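Methylated-DNA--protein-cysteine methyltransferase (Thermococcus kodakarensis, PDB 1MGT) repairs O6-methylguanine and O4-methylthymine in DNA by moving the methyl group to one of its own cysteines, a suicide reaction that inactivates it irreversibly. Local coordinates at residues V4-F7 / R12-W15; A28-R33 / M37-D42. All coordinates share one frame; numbering follows the deposited sequence.

Contact 1: V4-F7 / R12-W15. With SO4 (sulfate ion), chain C.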
loop_
_atom_site.group_PDB
_atom_site.type_symbol
_atom_site.label_atom_id
_atom_site.label_comp_id
_atom_site.label_asym_id
_atom_site.label_seq_id
_atom_site.Cartn_x
_atom_site.Cartn_y
_atom_site.Cartn_z
ATOM N N VAL A 4 5.551 -6.288 -13.180
ATOM C CA VAL A 4 6.116 -7.013 -12.029
ATOM C C VAL A 4 7.632 -6.907 -12.071
ATOM O O VAL A 4 8.235 -7.130 -13.129
ATOM C CB VAL A 4 5.672 -8.476 -12.033
ATOM C CG1 VAL A 4 6.441 -9.328 -11.036
ATOM C CG2 VAL A 4 4.172 -8.594 -11.714
ATOM N N GLU A 5 8.262 -6.580 -10.923
ATOM C CA GLU A 5 9.717 -6.473 -10.931
ATOM C C GLU A 5 10.267 -6.894 -9.565
ATOM O O GLU A 5 9.600 -6.744 -8.544
ATOM C CB GLU A 5 10.153 -5.043 -11.268
ATOM C CG GLU A 5 11.643 -4.865 -11.347
ATOM C CD GLU A 5 12.115 -3.540 -11.890
ATOM O OE1 GLU A 5 11.298 -2.730 -12.365
ATOM O OE2 GLU A 5 13.352 -3.300 -11.810
ATOM N N LYS A 6 11.458 -7.470 -9.594
ATOM C CA LYS A 6 12.086 -7.931 -8.338
ATOM C C LYS A 6 13.192 -6.953 -7.985
ATOM O O LYS A 6 13.837 -6.384 -8.882
ATOM C CB LYS A 6 12.597 -9.327 -8.606
ATOM C CG LYS A 6 13.685 -9.915 -7.750
ATOM C CD LYS A 6 14.168 -11.197 -8.429
ATOM C CE LYS A 6 15.309 -11.854 -7.686
ATOM N NZ LYS A 6 15.926 -12.884 -8.584
ATOM N N PHE A 7 13.365 -6.667 -6.695
ATOM C CA PHE A 7 14.395 -5.741 -6.247
ATOM C C PHE A 7 15.143 -6.385 -5.078
ATOM O O PHE A 7 14.557 -7.155 -4.307
ATOM C CB PHE A 7 13.785 -4.421 -5.694
ATOM C CG PHE A 7 13.014 -3.685 -6.778
ATOM C CD1 PHE A 7 11.673 -3.940 -6.982
ATOM C CD2 PHE A 7 13.680 -2.784 -7.587
ATOM C CE1 PHE A 7 10.997 -3.257 -7.996
ATOM C CE2 PHE A 7 13.011 -2.116 -8.599
ATOM C CZ PHE A 7 11.657 -2.370 -8.799
ATOM N N ARG A 12 17.670 -9.540 1.272
ATOM C CA ARG A 12 16.248 -9.844 1.047
ATOM C C ARG A 12 15.879 -9.533 -0.400
ATOM O O ARG A 12 16.530 -8.729 -1.061
ATOM C CB ARG A 12 15.357 -9.011 1.975
ATOM C CG ARG A 12 15.757 -9.146 3.447
ATOM C CD ARG A 12 14.531 -8.914 4.339
ATOM N NE ARG A 12 13.615 -10.042 4.230
ATOM C CZ ARG A 12 12.781 -10.473 5.171
ATOM N NH1 ARG A 12 12.726 -9.874 6.354
ATOM N NH2 ARG A 12 12.000 -11.517 4.904
ATOM N N VAL A 13 14.804 -10.177 -0.853
ATOM C CA VAL A 13 14.346 -9.925 -2.220
ATOM C C VAL A 13 12.894 -9.448 -2.078
ATOM O O VAL A 13 12.201 -10.066 -1.270
ATOM C CB VAL A 13 14.413 -11.170 -3.104
ATOM C CG1 VAL A 13 13.675 -10.948 -4.407
ATOM C CG2 VAL A 13 15.892 -11.480 -3.445
ATOM N N VAL A 14 12.537 -8.377 -2.726
ATOM C CA VAL A 14 11.161 -7.884 -2.652
ATOM C C VAL A 14 10.591 -7.840 -4.087
ATOM O O VAL A 14 11.209 -7.231 -4.952
ATOM C CB VAL A 14 11.086 -6.449 -2.086
ATOM C CG1 VAL A 14 9.665 -5.930 -2.092
ATOM C CG2 VAL A 14 11.604 -6.441 -0.630
ATOM N N TRP A 15 9.427 -8.429 -4.273
ATOM C CA TRP A 15 8.759 -8.419 -5.578
ATOM C C TRP A 15 7.650 -7.359 -5.525
ATOM O O TRP A 15 6.912 -7.364 -4.535
ATOM C CB TRP A 15 8.084 -9.792 -5.793
ATOM C CG TRP A 15 9.092 -10.842 -6.179
ATOM C CD1 TRP A 15 9.856 -11.612 -5.366
ATOM C CD2 TRP A 15 9.425 -11.204 -7.525
ATOM N NE1 TRP A 15 10.661 -12.437 -6.120
ATOM C CE2 TRP A 15 10.412 -12.213 -7.445
ATOM C CE3 TRP A 15 8.983 -10.762 -8.775
ATOM C CZ2 TRP A 15 10.956 -12.795 -8.587
ATOM C CZ3 TRP A 15 9.537 -11.350 -9.911
ATOM C CH2 TRP A 15 10.514 -12.351 -9.796
HETATM S S SO4 C . 17.511 -14.841 -5.984
HETATM O O1 SO4 C . 17.812 -14.123 -7.249
HETATM O O2 SO4 C . 18.051 -16.242 -6.059
HETATM O O3 SO4 C . 16.044 -14.907 -5.731
HETATM O O4 SO4 C . 18.163 -14.147 -4.820
#
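F7 and V14 form an antiparallel hydrogen-bonded pair. F7 N donates to V14 O at 2.8 Å, and V14 N returns the bond to F7 O with an angle at the hydrogen of 174°. K6 and W15 make the neighbouring non-hydrogen-bonded pair. Here CA-H...O contacts fill in, such as W15 CA to E5 O at 3.5 Å.

The main side-chain contact is a CH-pi interaction. K6 CB sits 3.6 Å from the centroid of the six-membered ring of W15, almost on the ring normal. A chi1 of 159° turns K6 CG away from the backbone N, and the extended chain carries CD to W15 CZ2 at 3.6 Å. V4 CG1 meets the edge of the same ring, 3.7 Å from CE3. With an alanine in place of W15, the K6 methylenes would probably lose their flat support and V4 CG1 would lose the ring edge it touches. K6 CG is also pressed against V13 CG1 at 3.5 Å, a tight pair.

The charged end is K6 NZ, hydrogen-bonded to O1 of a sulfate ion at 2.6 Å. R8 is hydrogen-bonded to the same ion, which probably came from the crystallisation liquor.

This is a beta hairpin of strands 2-9 and 12-20, the first two strands of a three-stranded antiparallel sheet.

Contact 2: A28-R33 / M37-D42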
loop_
_atom_site.group_PDB
_atom_site.type_symbol
_atom_site.label_atom_id
_atom_site.label_comp_id
_atom_site.label_asym_id
_atom_site.label_seq_id
_atom_site.Cartn_x
_atom_site.Cartn_y
_atom_site.Cartn_z
ATOM N N ALA A 28 0.892 -4.378 -5.140
ATOM C CA ALA A 28 1.025 -5.494 -4.221
ATOM C C ALA A 28 2.538 -5.764 -4.081
ATOM O O ALA A 28 3.325 -5.398 -4.930
ATOM C CB ALA A 28 0.333 -6.775 -4.643
ATOM N N PHE A 29 2.917 -6.430 -2.982
ATOM C CA PHE A 29 4.338 -6.745 -2.826
ATOM C C PHE A 29 4.439 -8.027 -1.994
ATOM O O PHE A 29 3.506 -8.385 -1.288
ATOM C CB PHE A 29 5.180 -5.652 -2.243
ATOM C CG PHE A 29 5.060 -5.444 -0.760
ATOM C CD1 PHE A 29 6.059 -5.896 0.085
ATOM C CD2 PHE A 29 3.952 -4.805 -0.233
ATOM C CE1 PHE A 29 5.973 -5.693 1.463
ATOM C CE2 PHE A 29 3.866 -4.604 1.143
ATOM C CZ PHE A 29 4.871 -5.054 1.970
ATOM N N ALA A 30 5.589 -8.687 -2.133
ATOM C CA ALA A 30 5.756 -9.939 -1.377
ATOM C C ALA A 30 7.249 -10.305 -1.470
ATOM O O ALA A 30 7.997 -9.659 -2.212
ATOM C CB ALA A 30 4.923 -11.043 -2.009
ATOM N N PHE A 31 7.633 -11.342 -0.749
ATOM C CA PHE A 31 9.053 -11.752 -0.810
ATOM C C PHE A 31 9.303 -12.842 -1.830
ATOM O O PHE A 31 10.453 -13.305 -1.946
ATOM C CB PHE A 31 9.473 -12.239 0.574
ATOM C CG PHE A 31 9.365 -11.183 1.640
ATOM C CD1 PHE A 31 8.664 -11.449 2.805
ATOM C CD2 PHE A 31 9.998 -9.968 1.464
ATOM C CE1 PHE A 31 8.592 -10.462 3.794
ATOM C CE2 PHE A 31 9.927 -8.988 2.449
ATOM C CZ PHE A 31 9.224 -9.259 3.607
ATOM N N ASP A 32 8.274 -13.270 -2.563
ATOM C CA ASP A 32 8.475 -14.316 -3.585
ATOM C C ASP A 32 7.435 -14.063 -4.682
ATOM O O ASP A 32 6.394 -13.464 -4.396
ATOM C CB ASP A 32 8.403 -15.699 -2.994
ATOM C CG ASP A 32 7.026 -16.103 -2.512
ATOM O OD1 ASP A 32 6.754 -15.924 -1.313
ATOM O OD2 ASP A 32 6.227 -16.597 -3.338
ATOM N N ARG A 33 7.709 -14.474 -5.909
ATOM C CA ARG A 33 6.769 -14.186 -7.006
ATOM C C ARG A 33 5.433 -14.867 -6.897
ATOM O O ARG A 33 4.402 -14.293 -7.290
ATOM C CB ARG A 33 7.472 -14.479 -8.352
ATOM C CG ARG A 33 6.671 -14.047 -9.562
ATOM C CD ARG A 33 7.335 -14.387 -10.894
ATOM N NE ARG A 33 6.740 -13.591 -11.974
ATOM C CZ ARG A 33 5.572 -13.820 -12.554
ATOM N NH1 ARG A 33 4.788 -14.838 -12.214
ATOM N NH2 ARG A 33 5.156 -12.995 -13.522
ATOM N N MET A 37 1.848 -12.993 -6.936
ATOM C CA MET A 37 0.726 -13.228 -7.869
ATOM C C MET A 37 -0.584 -13.504 -7.189
ATOM O O MET A 37 -1.669 -13.078 -7.658
ATOM C CB MET A 37 1.147 -14.285 -8.890
ATOM C CG MET A 37 2.239 -13.762 -9.837
ATOM S SD MET A 37 1.870 -12.225 -10.678
ATOM C CE MET A 37 0.278 -12.608 -11.405
ATOM N N LYS A 38 -0.595 -14.186 -6.054
ATOM C CA LYS A 38 -1.825 -14.439 -5.321
ATOM C C LYS A 38 -2.395 -13.114 -4.803
ATOM O O LYS A 38 -3.607 -12.895 -4.840
ATOM C CB LYS A 38 -1.524 -15.387 -4.141
ATOM C CG LYS A 38 -2.783 -15.689 -3.332
ATOM C CD LYS A 38 -2.455 -16.460 -2.067
ATOM C CE LYS A 38 -3.174 -15.881 -0.854
ATOM N NZ LYS A 38 -4.652 -15.944 -0.992
ATOM N N ARG A 39 -1.531 -12.226 -4.311
ATOM C CA ARG A 39 -1.999 -10.922 -3.807
ATOM C C ARG A 39 -2.524 -10.032 -4.933
ATOM O O ARG A 39 -3.497 -9.306 -4.722
ATOM C CB ARG A 39 -0.878 -10.192 -3.038
ATOM C CG ARG A 39 -0.554 -10.989 -1.760
ATOM C CD ARG A 39 0.591 -10.253 -0.976
ATOM N NE ARG A 39 0.755 -11.093 0.239
ATOM C CZ ARG A 39 1.817 -11.074 1.031
ATOM N NH1 ARG A 39 2.845 -10.273 0.789
ATOM N NH2 ARG A 39 1.801 -11.902 2.084
ATOM N N ILE A 40 -1.902 -10.118 -6.099
ATOM C CA ILE A 40 -2.336 -9.347 -7.271
ATOM C C ILE A 40 -3.722 -9.810 -7.662
ATOM O O ILE A 40 -4.624 -9.009 -7.948
ATOM C CB ILE A 40 -1.306 -9.476 -8.414
ATOM C CG1 ILE A 40 -0.122 -8.529 -8.206
ATOM C CG2 ILE A 40 -1.948 -9.218 -9.785
ATOM C CD1 ILE A 40 -0.515 -7.048 -8.300
ATOM N N HIS A 41 -3.983 -11.128 -7.644
ATOM C CA HIS A 41 -5.288 -11.657 -7.990
ATOM C C HIS A 41 -6.343 -11.280 -6.964
ATOM O O HIS A 41 -7.478 -10.894 -7.285
ATOM C CB HIS A 41 -5.206 -13.202 -8.126
ATOM C CG HIS A 41 -4.530 -13.533 -9.434
ATOM N ND1 HIS A 41 -5.105 -13.233 -10.661
ATOM C CD2 HIS A 41 -3.347 -14.122 -9.692
ATOM C CE1 HIS A 41 -4.280 -13.631 -11.604
ATOM N NE2 HIS A 41 -3.213 -14.166 -11.078
ATOM N N ASP A 42 -5.962 -11.360 -5.673
ATOM C CA ASP A 42 -6.923 -10.972 -4.624
ATOM C C ASP A 42 -7.293 -9.501 -4.789
ATOM O O ASP A 42 -8.450 -9.126 -4.590
ATOM C CB ASP A 42 -6.309 -11.182 -3.226
ATOM C CG ASP A 42 -6.240 -12.625 -2.787
ATOM O OD1 ASP A 42 -5.472 -12.924 -1.839
ATOM O OD2 ASP A 42 -6.920 -13.492 -3.355
#
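R39 of helix 33-49 meets A28, F29 and A30 of the neighbouring strand. Its CB rests on the methyl of A28, with the two CB atoms 4.0 Å apart. CG is anti to the carbonyl carbon (chi1 -66°), and the chain is extended from CG to NE, reaching to F29 O. CD passes F29 O at 3.5 Å. At the tip, NH1 donates to F29 O at 2.9 Å, with an angle at the hydrogen of 157°. The bond lies in the carbonyl plane, on a lone pair. The oxygen also lies in the guanidinium plane, so it is met edge-on. NH1 has the methyl of A30 beside it at 3.6 Å. The same nitrogen forms a salt bridge with E159 of helix 157-166.

Apolar packing lies beside the root of R39. I40 CD1 touches A28 CB at 3.8 Å, and L36 also packs on A28. A28 and A30 both point toward the helix, while F29 points away and packs on I137, Y153 and L163.

R33 and M37 lie one turn apart on helix 33-49. M37 N donates to R33 O at 2.9 Å, an ordinary i to i+4 helix bond. Their side chains run side by side, with R33 NH1 3.6 Å from M37 CG and M37 SD over one face of the guanidinium. D32 is the N-cap of this helix.

The chemistry is that of a charged group tying a strand to two helices. The in-plane bond to F29 O and the salt bridge to E159 probably hold the R39 guanidinium in place. Within the helix, K38 NZ pairs with the syn lone pair of D42 OD1 at 3.2 Å, one turn on. Both pairs fit the intra- and inter-helix ion pairs described for this hyperthermostable protein.

How the contacts relate
Contact 1 comes first along the chain and is complete before contact 2 begins. Their centres are about 11 Å apart. Both belong to the N-terminal family region and share the three-stranded antiparallel sheet, ordered 2-9, 12-20, 24-30. Contact 1 pairs an outer strand with the central one. Contact 2 sets the other outer strand against helix 33-49, which follows it directly. The central strand joins them: W15 N lies 2.8 Å from A30 O, a probable backbone hydrogen bond. L36 of the helix also touches V4 and W15, so helix and hairpin pack together. Contact 2 is nearer C141, the probable methyl acceptor, with the F29 side chain about 8 Å from that of the cysteine.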